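Local coordinates for protein EscN (Escherichia coli O127:H6, PDB 2OBL) that belongs to the ATP synthase alpha/beta family of P-loop proteins and is probably a component of a type III secretion system, at residues I151-Y154 against F155-Q158; Q121-L124 against S125-L129; S275-L278 against R279-E283; N317-L320 against I321-I325; T170-A173 against R174-D178. The protein carries 1 engineered substitution. All coordinates share one frame; numbering follows the deposited sequence.

Interaction 1: I151-Y154 against F155-Q158; sequences IAEY and FRDQ
The rings of Y154 and F155 meet edge to face on the tight side of this helix end, the edge of Y154 turned to the face of F155 with centroids 4.9 Å apart and planes at 75°. I151 runs beside F155 in the same direction and brings its methyl CG2, anti to its own backbone N, to the rim of that ring, 3.8 Å from F155 CE2. Such apolar groups suit this flank, because it lies against V162 of strand 161-167 and I5 and V7 of strand 4-7; Y154 OH bonds to D9. All this belongs to the last turns of helix 138-156, packed on the mainly parallel sheet of the nucleotide-binding fold. Another flank is polar, with E153 itself buried. R156 lays a guanidinium face over E153, R156 NH2 3.6 Å from E153 CB, and one water joins E153 OE2 to R156 NH1; E153 also pairs with R206. The loose, solvent side is at D157 and Q158. R156 grips D157 OD1 side-on through NE (3.1 Å) and NH2 (3.0 Å), both from one face of the carboxylate, while D157 OD2 reaches R36. Q158 folds back, its NE2 giving Y154 O a 2.8 Å hydrogen bond and lying over one tyrosine face.

Interaction 2: Q121-L124 against S125-L129; sequences QSTL and SKCVL
The carbonyl of Q121 is gripped by S125 from the two faces of its plane: the backbone N comes in at 3.0 Å from one, and the hydroxyl OG, donating at 3.1 Å, from the other. Two further peptide carbonyls are met from above their planes. K126 N stands 49° out of the plane of T123 C=O, with a bond of 2.9 Å to T123 O. C127 N is farther out, 70° from the plane of L124 C=O, and closes a type I beta turn from L124 to C127 at 3.1 Å. Serine suits the second position of this turn, since its short side chain can bend back to the carbonyl of Q121, at the start of the short helix. The turn lies within a beta-alpha-beta crossover: helices 109-116 and 121-124 carry the chain from strand 99-105 to the parallel strand 127-132 beside it. K126 has CG squeezed between its backbone N and carbonyl carbon (chi1 66°), which leaves CG 3.3 Å from T123 O; beyond it the chain runs straight out, and NZ bonds to A97 O. On the buried side T123 CG2 touches C127 SG at 3.9 Å. The hydroxyl of T123 turns instead to N93. L124 and L129 cross at about a right angle; L124 CD2 and L129 CD1 touch at 3.9 Å, where the short helix meets the strand and L124 stays partly exposed.

Interaction 3: S275-L278 against R279-E283; sequences SEHL and RAAAE
R279 and E276 are joined through water as well as through the helix they share. Backbone bonds come first: R279 N to S275 O, A280 N to E276 O, A281 N to H277 O and A282 N to L278 O, all between 2.9 and 3.0 Å, make this the opening turns of helix 275-290. The water-mediated link is short, with one water donating to E276 O at 2.7 Å and accepting from R279 NE at 2.7 Å. That oxygen therefore serves both A280 N and the water. Among charged groups, R279 bends at chi2 and chi3 so that NH2 reaches E283 OE1 at 2.8 Å, on the anti side of the carboxylate; the other oxygen of E283 pairs with K313. S275 OG donates to E276 OE2 at 2.9 Å, above the carboxylate plane. Side-chain packing between the segments is loose: A281 CB lies near the plane at the edge of the H277 ring, 4.5 Å from H277 CD2. Small alanines at A280 and A281 allow close approach of helices 335-345 and 269-272 respectively, and H277, bonded to G64 O by NE2, fills the buried flank. The charge of R279 is paired with E283 and its NE is satisfied by water; since R279 is exposed, this ion pair probably costs little desolvation.

Interaction 4: N317-L320 against I321-I325; sequences NRKL and IQNFI
R318 and Q322, one helical turn apart, are turned so that the glutamine lies over one face of the guanidinium. Q322 CG sits 3.3 Å above that plane, offset toward its rim, and touches R318 CD at 3.4 Å; guanidinium and amide planes are inclined by 38°. With CG of R318 opposite the backbone N, the bend at chi2 (74°) carries the end of the chain along the helix over the bent glutamine. Although R318 NH1 and Q322 OE1 are 3.1 Å apart, the angle is too poor for a hydrogen bond, and a water does the joining: it accepts from R318 NH1 at 2.9 Å and donates to Q322 OE1 at 2.8 Å. The amide nitrogen of Q322 turns onward to Q326. Long flexible polar chains suit this partly exposed face, where methylene groups can pack while their ends stay hydrated. The helix is 318-325, in the helical C-terminal part of the molecule. Its buried face is mostly apolar. I321 directs CD1 back to N317 CB, 3.7 Å away, and packs on L287 and I288 of helix 275-290. F324 swings its ring away from this first turn onto S341, L342 and V345 of helix 335-345, where a large flat group suits packing against a neighbouring helix. On the outer side K319 stays fully extended and slants across N323, K319 CE 3.8 Å from N323 ND2. Backbone bonds from I321 N to N317 O and from Q322 N to R318 O are nearly straight, whereas that from F324 N to L320 O is weak.

Interaction 5: T170-A173 against R174-D178; sequences TRYA and RAARD. With ACT (acetate ion), chain C.
An arginine-rich face of helix 169-182 brings T170, R171 and R174 together around the start of the helix, where R171 lies near, without touching, what is probably the P-loop. T170 runs alongside R174 and sets its methyl CG2 3.5 Å above one face of the R174 guanidinium; OG1, beside the backbone N, bonds instead to L222 N of strand 214-222. The opposite guanidinium face carries the methyl carbon of an acetate ion, probably from the crystallisation liquor, with R174 NH1 3.5 Å from CH3. R174 turns an edge to the face of the R171 guanidinium, NH1 to NH1 at 3.5 Å, with the two planes at 89°. These like charges are each offset by a carboxylate, E107 for R171 NE and E224 for R174 NH2. In this family's nucleotide-binding fold the helix follows strand 161-167, and its other flank is packed between helices 138-156 and 194-204. There A176 places CB over the face of the Y172 ring, a CH-pi contact at 4.2 Å from the centroid, and the small alanine lets V196 approach closely as well; Y172 OH is bonded to S199. R177 bends at chi3 (64°) and meets the acetate end-on, NH1 to O at 2.6 Å and NH2 to OXT at 2.8 Å, both in nearly straight bonds. Its NE turns to D178 OD1 at 3.0 Å, approaching from above the carboxylate plane.

Interactions 1, 2 and 5 belong to the nucleotide-binding part, whereas 3 and 4 lie in the helical C-terminal part. Interactions 1 and 2 touch: V128 CG2 meets F155 CE2 at 3.8 Å, strand against the helix that follows it. Interaction 5 lies elsewhere in the same part, about 13 Å from interaction 1 at the nearest atoms. Interactions 3 and 4, about 6 Å apart at nearest, sit on helices that pack on each other and on helix 335-345. Interactions 1 and 5 are the buried ones, joining aromatic packing to charged networks; 2, 3 and 4 are partly buried. Backbone turns dominate 2, while 1, 3 and 4 each have an arginine bridged by a water.

Interaction 1: I151-Y154 against F155-Q158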
loop_
_atom_site.group_PDB
_atom_site.type_symbol
_atom_site.label_atom_id
_atom_site.label_comp_id
_atom_site.label_asym_id
_atom_site.label_seq_id
_atom_site.Cartn_x
_atom_site.Cartn_y
_atom_site.Cartn_z
ATOM N N ILE A 151 -13.918 7.525 -7.345
ATOM C CA ILE A 151 -13.079 8.208 -8.318
ATOM C C ILE A 151 -12.152 7.222 -9.049
ATOM O O ILE A 151 -11.950 7.320 -10.268
ATOM C CB ILE A 151 -12.289 9.356 -7.662
ATOM C CG1 ILE A 151 -13.247 10.488 -7.246
ATOM C CG2 ILE A 151 -11.229 9.889 -8.621
ATOM C CD1 ILE A 151 -12.610 11.499 -6.300
ATOM N N ALA A 152 -11.593 6.270 -8.308
ATOM C CA ALA A 152 -10.790 5.217 -8.908
ATOM C C ALA A 152 -11.591 4.439 -9.943
ATOM O O ALA A 152 -11.073 4.110 -11.004
ATOM C CB ALA A 152 -10.225 4.257 -7.820
ATOM N N GLU A 153 -12.853 4.149 -9.631
ATOM C CA GLU A 153 -13.736 3.450 -10.573
ATOM C C GLU A 153 -13.986 4.282 -11.827
ATOM O O GLU A 153 -14.011 3.751 -12.945
ATOM C CB GLU A 153 -15.056 3.077 -9.898
ATOM C CG GLU A 153 -14.916 1.998 -8.835
ATOM C CD GLU A 153 -16.143 1.870 -7.959
ATOM O OE1 GLU A 153 -16.920 2.841 -7.875
ATOM O OE2 GLU A 153 -16.321 0.799 -7.341
ATOM N N TYR A 154 -14.163 5.586 -11.647
ATOM C CA TYR A 154 -14.365 6.471 -12.790
ATOM C C TYR A 154 -13.175 6.390 -13.745
ATOM O O TYR A 154 -13.356 6.232 -14.953
ATOM C CB TYR A 154 -14.602 7.921 -12.361
ATOM C CG TYR A 154 -14.473 8.880 -13.527
ATOM C CD1 TYR A 154 -15.492 9.005 -14.473
ATOM C CD2 TYR A 154 -13.320 9.628 -13.703
ATOM C CE1 TYR A 154 -15.358 9.855 -15.549
ATOM C CE2 TYR A 154 -13.180 10.483 -14.772
ATOM C CZ TYR A 154 -14.194 10.593 -15.690
ATOM O OH TYR A 154 -14.026 11.458 -16.748
ATOM N N PHE A 155 -11.962 6.506 -13.203
ATOM C CA PHE A 155 -10.754 6.428 -14.036
ATOM C C PHE A 155 -10.490 5.030 -14.615
ATOM O O PHE A 155 -10.090 4.900 -15.782
ATOM C CB PHE A 155 -9.544 7.033 -13.314
ATOM C CG PHE A 155 -9.577 8.534 -13.278
ATOM C CD1 PHE A 155 -9.379 9.267 -14.447
ATOM C CD2 PHE A 155 -9.874 9.216 -12.110
ATOM C CE1 PHE A 155 -9.427 10.660 -14.439
ATOM C CE2 PHE A 155 -9.930 10.618 -12.092
ATOM C CZ PHE A 155 -9.700 11.345 -13.256
ATOM N N ARG A 156 -10.762 3.988 -13.829
ATOM C CA ARG A 156 -10.719 2.618 -14.350
ATOM C C ARG A 156 -11.617 2.493 -15.586
ATOM O O ARG A 156 -11.217 1.934 -16.613
ATOM C CB ARG A 156 -11.186 1.631 -13.283
ATOM C CG ARG A 156 -11.216 0.166 -13.729
ATOM C CD ARG A 156 -12.157 -0.619 -12.836
ATOM N NE ARG A 156 -13.505 -0.041 -12.868
ATOM C CZ ARG A 156 -14.465 -0.329 -11.995
ATOM N NH1 ARG A 156 -14.243 -1.193 -11.014
ATOM N NH2 ARG A 156 -15.654 0.247 -12.104
ATOM N N ASP A 157 -12.829 3.029 -15.474
ATOM C CA ASP A 157 -13.810 2.971 -16.561
ATOM C C ASP A 157 -13.367 3.692 -17.838
ATOM O O ASP A 157 -13.970 3.494 -18.890
ATOM C CB ASP A 157 -15.162 3.520 -16.089
ATOM C CG ASP A 157 -15.804 2.668 -14.998
ATOM O OD1 ASP A 157 -15.434 1.488 -14.824
ATOM O OD2 ASP A 157 -16.695 3.189 -14.306
ATOM N N GLN A 158 -12.334 4.526 -17.744
ATOM C CA GLN A 158 -11.745 5.170 -18.927
ATOM C C GLN A 158 -10.644 4.301 -19.536
ATOM O O GLN A 158 -10.031 4.671 -20.552
ATOM C CB GLN A 158 -11.169 6.552 -18.596
ATOM C CG GLN A 158 -12.066 7.452 -17.761
ATOM C CD GLN A 158 -13.476 7.487 -18.276
ATOM O OE1 GLN A 158 -13.707 7.831 -19.436
ATOM N NE2 GLN A 158 -14.438 7.120 -17.422
HETATM O O HOH W 1 -15.331 -1.540 -8.580
#

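Interaction 2: Q121-L124 against S125-L129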
loop_
_atom_site.group_PDB
_atom_site.type_symbol
_atom_site.label_atom_id
_atom_site.label_comp_id
_atom_site.label_asym_id
_atom_site.label_seq_id
_atom_site.Cartn_x
_atom_site.Cartn_y
_atom_site.Cartn_z
ATOM N N GLN A 121 5.916 17.317 -9.485
ATOM C CA GLN A 121 4.855 17.778 -10.355
ATOM C C GLN A 121 4.396 16.684 -11.317
ATOM O O GLN A 121 3.211 16.543 -11.557
ATOM C CB GLN A 121 5.296 19.052 -11.101
ATOM C CG GLN A 121 5.487 20.245 -10.168
ATOM C CD GLN A 121 4.169 20.752 -9.614
ATOM O OE1 GLN A 121 3.304 21.193 -10.369
ATOM N NE2 GLN A 121 3.990 20.654 -8.292
ATOM N N SER A 122 5.327 15.886 -11.834
ATOM C CA SER A 122 4.966 14.831 -12.789
ATOM C C SER A 122 4.087 13.748 -12.154
ATOM O O SER A 122 3.232 13.149 -12.812
ATOM C CB SER A 122 6.215 14.206 -13.413
ATOM O OG SER A 122 7.031 13.598 -12.432
ATOM N N THR A 123 4.288 13.505 -10.869
ATOM C CA THR A 123 3.443 12.558 -10.156
ATOM C C THR A 123 2.092 13.187 -9.822
ATOM O O THR A 123 1.044 12.604 -10.108
ATOM C CB THR A 123 4.125 12.034 -8.881
ATOM O OG1 THR A 123 5.345 11.373 -9.236
ATOM C CG2 THR A 123 3.203 11.049 -8.119
ATOM N N LEU A 124 2.115 14.381 -9.235
ATOM C CA LEU A 124 0.873 15.070 -8.879
ATOM C C LEU A 124 -0.089 15.237 -10.055
ATOM O O LEU A 124 -1.304 15.227 -9.876
ATOM C CB LEU A 124 1.174 16.424 -8.231
ATOM C CG LEU A 124 1.898 16.377 -6.883
ATOM C CD1 LEU A 124 2.482 17.737 -6.571
ATOM C CD2 LEU A 124 0.937 15.900 -5.759
ATOM N N SER A 125 0.463 15.373 -11.259
ATOM C CA SER A 125 -0.334 15.552 -12.461
ATOM C C SER A 125 -1.198 14.357 -12.816
ATOM O O SER A 125 -2.157 14.497 -13.576
ATOM C CB SER A 125 0.563 15.902 -13.645
ATOM O OG SER A 125 0.917 17.271 -13.576
ATOM N N LYS A 126 -0.850 13.182 -12.293
ATOM C CA LYS A 126 -1.696 11.997 -12.489
ATOM C C LYS A 126 -2.393 11.534 -11.212
ATOM O O LYS A 126 -2.946 10.428 -11.170
ATOM C CB LYS A 126 -0.903 10.845 -13.099
ATOM C CG LYS A 126 0.187 10.287 -12.222
ATOM C CD LYS A 126 0.850 9.113 -12.928
ATOM C CE LYS A 126 1.924 8.466 -12.069
ATOM N NZ LYS A 126 2.560 7.364 -12.847
ATOM N N CYS A 127 -2.383 12.392 -10.196
ATOM C CA CYS A 127 -2.995 12.091 -8.903
ATOM C C CYS A 127 -4.316 12.814 -8.685
ATOM O O CYS A 127 -4.489 13.971 -9.076
ATOM C CB CYS A 127 -2.056 12.496 -7.756
ATOM S SG CYS A 127 -0.598 11.461 -7.506
ATOM N N VAL A 128 -5.244 12.123 -8.040
ATOM C CA VAL A 128 -6.361 12.788 -7.382
ATOM C C VAL A 128 -6.138 12.650 -5.881
ATOM O O VAL A 128 -5.928 11.546 -5.371
ATOM C CB VAL A 128 -7.721 12.166 -7.772
ATOM C CG1 VAL A 128 -8.854 12.979 -7.150
ATOM C CG2 VAL A 128 -7.875 12.124 -9.286
ATOM N N LEU A 129 -6.144 13.775 -5.173
ATOM C CA LEU A 129 -5.769 13.792 -3.763
ATOM C C LEU A 129 -6.994 14.035 -2.892
ATOM O O LEU A 129 -7.430 15.178 -2.743
ATOM C CB LEU A 129 -4.738 14.898 -3.525
ATOM C CG LEU A 129 -3.507 14.838 -4.432
ATOM C CD1 LEU A 129 -2.704 16.133 -4.338
ATOM C CD2 LEU A 129 -2.646 13.661 -4.050
#

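Interaction 3: S275-L278 against R279-E283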
loop_
_atom_site.group_PDB
_atom_site.type_symbol
_atom_site.label_atom_id
_atom_site.label_comp_id
_atom_site.label_asym_id
_atom_site.label_seq_id
_atom_site.Cartn_x
_atom_site.Cartn_y
_atom_site.Cartn_z
ATOM N N SER A 275 8.942 -18.801 -13.217
ATOM C CA SER A 275 9.328 -19.768 -12.198
ATOM C C SER A 275 10.746 -19.459 -11.700
ATOM O O SER A 275 11.032 -19.580 -10.513
ATOM C CB SER A 275 9.202 -21.201 -12.712
ATOM O OG SER A 275 10.242 -21.509 -13.610
ATOM N N GLU A 276 11.617 -19.018 -12.608
ATOM C CA GLU A 276 12.993 -18.695 -12.245
ATOM C C GLU A 276 13.057 -17.494 -11.305
ATOM O O GLU A 276 13.840 -17.482 -10.357
ATOM C CB GLU A 276 13.841 -18.453 -13.495
ATOM C CG GLU A 276 13.472 -19.360 -14.674
ATOM C CD GLU A 276 12.206 -18.886 -15.384
ATOM O OE1 GLU A 276 12.116 -17.677 -15.678
ATOM O OE2 GLU A 276 11.301 -19.705 -15.640
ATOM N N HIS A 277 12.239 -16.485 -11.581
ATOM C CA HIS A 277 12.121 -15.331 -10.699
ATOM C C HIS A 277 11.670 -15.825 -9.308
ATOM O O HIS A 277 12.256 -15.461 -8.289
ATOM C CB HIS A 277 11.111 -14.336 -11.296
ATOM C CG HIS A 277 10.886 -13.107 -10.467
ATOM N ND1 HIS A 277 10.308 -11.964 -10.978
ATOM C CD2 HIS A 277 11.149 -12.844 -9.165
ATOM C CE1 HIS A 277 10.226 -11.049 -10.028
ATOM N NE2 HIS A 277 10.730 -11.557 -8.920
ATOM N N LEU A 278 10.645 -16.670 -9.272
ATOM C CA LEU A 278 10.118 -17.188 -7.999
ATOM C C LEU A 278 11.208 -17.925 -7.216
ATOM O O LEU A 278 11.311 -17.788 -5.987
ATOM C CB LEU A 278 8.946 -18.140 -8.268
ATOM C CG LEU A 278 8.043 -18.498 -7.085
ATOM C CD1 LEU A 278 7.359 -17.230 -6.561
ATOM C CD2 LEU A 278 7.007 -19.527 -7.504
ATOM N N ARG A 279 12.009 -18.711 -7.938
ATOM C CA ARG A 279 13.099 -19.490 -7.336
ATOM C C ARG A 279 14.180 -18.598 -6.746
ATOM O O ARG A 279 14.641 -18.835 -5.627
ATOM C CB ARG A 279 13.745 -20.447 -8.348
ATOM C CG ARG A 279 14.805 -21.352 -7.702
ATOM C CD ARG A 279 16.051 -21.573 -8.577
ATOM N NE ARG A 279 16.819 -20.342 -8.813
ATOM C CZ ARG A 279 17.634 -19.752 -7.933
ATOM N NH1 ARG A 279 18.282 -18.642 -8.277
ATOM N NH2 ARG A 279 17.805 -20.251 -6.712
ATOM N N ALA A 280 14.591 -17.582 -7.502
ATOM C CA ALA A 280 15.589 -16.633 -7.006
ATOM C C ALA A 280 15.074 -15.905 -5.768
ATOM O O ALA A 280 15.816 -15.711 -4.806
ATOM C CB ALA A 280 15.966 -15.633 -8.077
ATOM N N ALA A 281 13.814 -15.477 -5.805
ATOM C CA ALA A 281 13.218 -14.791 -4.652
ATOM C C ALA A 281 13.192 -15.696 -3.426
ATOM O O ALA A 281 13.435 -15.247 -2.306
ATOM C CB ALA A 281 11.807 -14.324 -4.969
ATOM N N ALA A 282 12.879 -16.965 -3.630
ATOM C CA ALA A 282 12.789 -17.908 -2.519
ATOM C C ALA A 282 14.151 -18.099 -1.862
ATOM O O ALA A 282 14.255 -18.158 -0.637
ATOM C CB ALA A 282 12.233 -19.245 -2.992
ATOM N N GLU A 283 15.193 -18.200 -2.683
ATOM C CA GLU A 283 16.543 -18.313 -2.164
ATOM C C GLU A 283 16.950 -17.031 -1.433
ATOM O O GLU A 283 17.519 -17.097 -0.346
ATOM C CB GLU A 283 17.546 -18.649 -3.278
ATOM C CG GLU A 283 18.991 -18.542 -2.807
ATOM C CD GLU A 283 19.962 -19.350 -3.631
ATOM O OE1 GLU A 283 19.717 -19.548 -4.845
ATOM O OE2 GLU A 283 20.987 -19.788 -3.060
HETATM O O HOH W 2 16.137 -18.839 -10.950
#

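Interaction 4: N317-L320 against I321-I325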
loop_
_atom_site.group_PDB
_atom_site.type_symbol
_atom_site.label_atom_id
_atom_site.label_comp_id
_atom_site.label_asym_id
_atom_site.label_seq_id
_atom_site.Cartn_x
_atom_site.Cartn_y
_atom_site.Cartn_z
ATOM N N ASN A 317 26.876 -13.276 0.738
ATOM C CA ASN A 317 25.968 -12.487 -0.098
ATOM C C ASN A 317 25.298 -11.317 0.629
ATOM O O ASN A 317 24.511 -10.579 0.030
ATOM C CB ASN A 317 24.915 -13.388 -0.756
ATOM C CG ASN A 317 25.488 -14.231 -1.887
ATOM O OD1 ASN A 317 24.753 -14.911 -2.604
ATOM N ND2 ASN A 317 26.803 -14.186 -2.055
ATOM N N ARG A 318 25.636 -11.139 1.904
ATOM C CA ARG A 318 25.030 -10.106 2.752
ATOM C C ARG A 318 24.997 -8.714 2.112
ATOM O O ARG A 318 23.922 -8.137 1.928
ATOM C CB ARG A 318 25.734 -10.049 4.111
ATOM C CG ARG A 318 25.436 -8.801 4.934
ATOM C CD ARG A 318 24.040 -8.819 5.538
ATOM N NE ARG A 318 23.930 -7.868 6.646
ATOM C CZ ARG A 318 22.846 -7.715 7.398
ATOM N NH1 ARG A 318 21.764 -8.447 7.166
ATOM N NH2 ARG A 318 22.843 -6.828 8.385
ATOM N N LYS A 319 26.167 -8.181 1.767
ATOM C CA LYS A 319 26.243 -6.838 1.184
ATOM C C LYS A 319 25.433 -6.693 -0.103
ATOM O O LYS A 319 24.812 -5.656 -0.337
ATOM C CB LYS A 319 27.696 -6.418 0.940
ATOM C CG LYS A 319 27.842 -4.979 0.456
ATOM C CD LYS A 319 29.282 -4.656 0.075
ATOM C CE LYS A 319 29.346 -3.404 -0.791
ATOM N NZ LYS A 319 30.663 -3.248 -1.478
ATOM N N LEU A 320 25.449 -7.726 -0.941
ATOM C CA LEU A 320 24.664 -7.707 -2.169
ATOM C C LEU A 320 23.178 -7.666 -1.837
ATOM O O LEU A 320 22.433 -6.828 -2.350
ATOM C CB LEU A 320 24.967 -8.937 -3.021
ATOM C CG LEU A 320 26.283 -8.886 -3.793
ATOM C CD1 LEU A 320 26.432 -10.140 -4.626
ATOM C CD2 LEU A 320 26.336 -7.639 -4.660
ATOM N N ILE A 321 22.764 -8.580 -0.967
ATOM C CA ILE A 321 21.369 -8.693 -0.554
ATOM C C ILE A 321 20.870 -7.407 0.114
ATOM O O ILE A 321 19.794 -6.908 -0.211
ATOM C CB ILE A 321 21.163 -9.910 0.379
ATOM C CG1 ILE A 321 21.372 -11.214 -0.405
ATOM C CG2 ILE A 321 19.775 -9.879 1.003
ATOM C CD1 ILE A 321 21.516 -12.443 0.468
ATOM N N GLN A 322 21.666 -6.864 1.029
ATOM C CA GLN A 322 21.277 -5.648 1.734
ATOM C C GLN A 322 21.202 -4.428 0.810
ATOM O O GLN A 322 20.275 -3.632 0.916
ATOM C CB GLN A 322 22.201 -5.387 2.934
ATOM C CG GLN A 322 22.086 -6.438 4.032
ATOM C CD GLN A 322 20.674 -6.551 4.584
ATOM O OE1 GLN A 322 20.103 -7.641 4.667
ATOM N NE2 GLN A 322 20.101 -5.419 4.953
ATOM N N ASN A 323 22.164 -4.291 -0.102
ATOM C CA ASN A 323 22.117 -3.215 -1.099
ATOM C C ASN A 323 20.924 -3.332 -2.043
ATOM O O ASN A 323 20.470 -2.336 -2.626
ATOM C CB ASN A 323 23.398 -3.182 -1.935
ATOM C CG ASN A 323 24.574 -2.614 -1.182
ATOM O OD1 ASN A 323 24.439 -2.137 -0.054
ATOM N ND2 ASN A 323 25.743 -2.656 -1.805
ATOM N N PHE A 324 20.437 -4.559 -2.203
ATOM C CA PHE A 324 19.284 -4.828 -3.052
ATOM C C PHE A 324 17.980 -4.405 -2.352
ATOM O O PHE A 324 17.173 -3.650 -2.910
ATOM C CB PHE A 324 19.242 -6.315 -3.425
ATOM C CG PHE A 324 18.024 -6.714 -4.232
ATOM C CD1 PHE A 324 17.951 -6.439 -5.591
ATOM C CD2 PHE A 324 16.959 -7.369 -3.629
ATOM C CE1 PHE A 324 16.840 -6.808 -6.335
ATOM C CE2 PHE A 324 15.829 -7.731 -4.372
ATOM C CZ PHE A 324 15.780 -7.454 -5.724
ATOM N N ILE A 325 17.782 -4.882 -1.128
ATOM C CA ILE A 325 16.508 -4.625 -0.443
ATOM C C ILE A 325 16.451 -3.253 0.212
ATOM O O ILE A 325 15.379 -2.656 0.311
ATOM C CB ILE A 325 16.135 -5.726 0.579
ATOM C CG1 ILE A 325 17.218 -5.876 1.649
ATOM C CG2 ILE A 325 15.865 -7.047 -0.147
ATOM C CD1 ILE A 325 16.898 -6.917 2.728
HETATM O O HOH W 3 20.993 -10.281 5.032
#

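Interaction 5: T170-A173 against R174-D178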
loop_
_atom_site.group_PDB
_atom_site.type_symbol
_atom_site.label_atom_id
_atom_site.label_comp_id
_atom_site.label_asym_id
_atom_site.label_seq_id
_atom_site.Cartn_x
_atom_site.Cartn_y
_atom_site.Cartn_z
ATOM N N THR A 170 -7.088 2.261 8.869
ATOM C CA THR A 170 -7.227 2.403 10.324
ATOM C C THR A 170 -8.016 3.654 10.715
ATOM O O THR A 170 -8.941 3.593 11.527
ATOM C CB THR A 170 -5.841 2.454 10.983
ATOM O OG1 THR A 170 -5.157 1.221 10.716
ATOM C CG2 THR A 170 -5.970 2.679 12.502
ATOM N N ARG A 171 -7.651 4.798 10.145
ATOM C CA ARG A 171 -8.327 6.049 10.517
ATOM C C ARG A 171 -9.670 6.197 9.834
ATOM O O ARG A 171 -10.588 6.832 10.387
ATOM C CB ARG A 171 -7.416 7.260 10.295
ATOM C CG ARG A 171 -6.215 7.256 11.247
ATOM C CD ARG A 171 -5.546 8.621 11.320
ATOM N NE ARG A 171 -4.205 8.556 11.906
ATOM C CZ ARG A 171 -3.947 8.786 13.184
ATOM N NH1 ARG A 171 -4.939 9.099 14.011
ATOM N NH2 ARG A 171 -2.692 8.723 13.634
ATOM N N TYR A 172 -9.814 5.574 8.663
ATOM C CA TYR A 172 -11.124 5.453 8.048
ATOM C C TYR A 172 -12.054 4.726 9.019
ATOM O O TYR A 172 -13.196 5.149 9.243
ATOM C CB TYR A 172 -11.090 4.643 6.739
ATOM C CG TYR A 172 -12.435 3.997 6.504
ATOM C CD1 TYR A 172 -13.494 4.731 5.971
ATOM C CD2 TYR A 172 -12.676 2.672 6.869
ATOM C CE1 TYR A 172 -14.740 4.168 5.804
ATOM C CE2 TYR A 172 -13.921 2.098 6.699
ATOM C CZ TYR A 172 -14.955 2.858 6.169
ATOM O OH TYR A 172 -16.197 2.295 6.003
ATOM N N ALA A 173 -11.566 3.619 9.573
ATOM C CA ALA A 173 -12.392 2.774 10.461
ATOM C C ALA A 173 -12.772 3.492 11.753
ATOM O O ALA A 173 -13.880 3.316 12.275
ATOM C CB ALA A 173 -11.685 1.457 10.761
ATOM N N ARG A 174 -11.854 4.294 12.283
ATOM C CA ARG A 174 -12.143 5.042 13.496
ATOM C C ARG A 174 -13.219 6.087 13.202
ATOM O O ARG A 174 -14.102 6.312 14.023
ATOM C CB ARG A 174 -10.884 5.707 14.041
ATOM C CG ARG A 174 -9.889 4.698 14.618
ATOM C CD ARG A 174 -8.591 5.406 14.957
ATOM N NE ARG A 174 -7.569 4.463 15.397
ATOM C CZ ARG A 174 -6.302 4.800 15.611
ATOM N NH1 ARG A 174 -5.913 6.061 15.428
ATOM N NH2 ARG A 174 -5.428 3.888 16.022
ATOM N N ALA A 175 -13.148 6.711 12.035
ATOM C CA ALA A 175 -14.199 7.659 11.627
ATOM C C ALA A 175 -15.535 6.923 11.463
ATOM O O ALA A 175 -16.561 7.364 11.966
ATOM C CB ALA A 175 -13.807 8.377 10.326
ATOM N N ALA A 176 -15.513 5.796 10.758
ATOM C CA ALA A 176 -16.730 5.023 10.530
ATOM C C ALA A 176 -17.322 4.507 11.849
ATOM O O ALA A 176 -18.565 4.387 11.994
ATOM C CB ALA A 176 -16.435 3.864 9.566
ATOM N N ARG A 177 -16.443 4.208 12.808
ATOM C CA ARG A 177 -16.866 3.802 14.153
ATOM C C ARG A 177 -17.694 4.920 14.788
ATOM O O ARG A 177 -18.780 4.678 15.310
ATOM C CB ARG A 177 -15.639 3.496 15.033
ATOM C CG ARG A 177 -15.936 3.257 16.522
ATOM C CD ARG A 177 -14.625 3.399 17.331
ATOM N NE ARG A 177 -14.116 4.767 17.244
ATOM C CZ ARG A 177 -12.862 5.133 17.496
ATOM N NH1 ARG A 177 -11.963 4.226 17.883
ATOM N NH2 ARG A 177 -12.512 6.426 17.380
ATOM N N ASP A 178 -17.151 6.129 14.761
ATOM C CA ASP A 178 -17.763 7.247 15.430
ATOM C C ASP A 178 -19.104 7.575 14.784
ATOM O O ASP A 178 -20.065 7.863 15.486
ATOM C CB ASP A 178 -16.822 8.441 15.460
ATOM C CG ASP A 178 -15.633 8.198 16.371
ATOM O OD1 ASP A 178 -15.712 7.257 17.184
ATOM O OD2 ASP A 178 -14.645 8.948 16.286
HETATM C C ACT C . -9.100 6.253 18.318
HETATM O O ACT C . -9.546 5.097 18.494
HETATM O OXT ACT C . -9.938 7.161 18.063
HETATM C CH3 ACT C . -7.626 6.526 18.416
#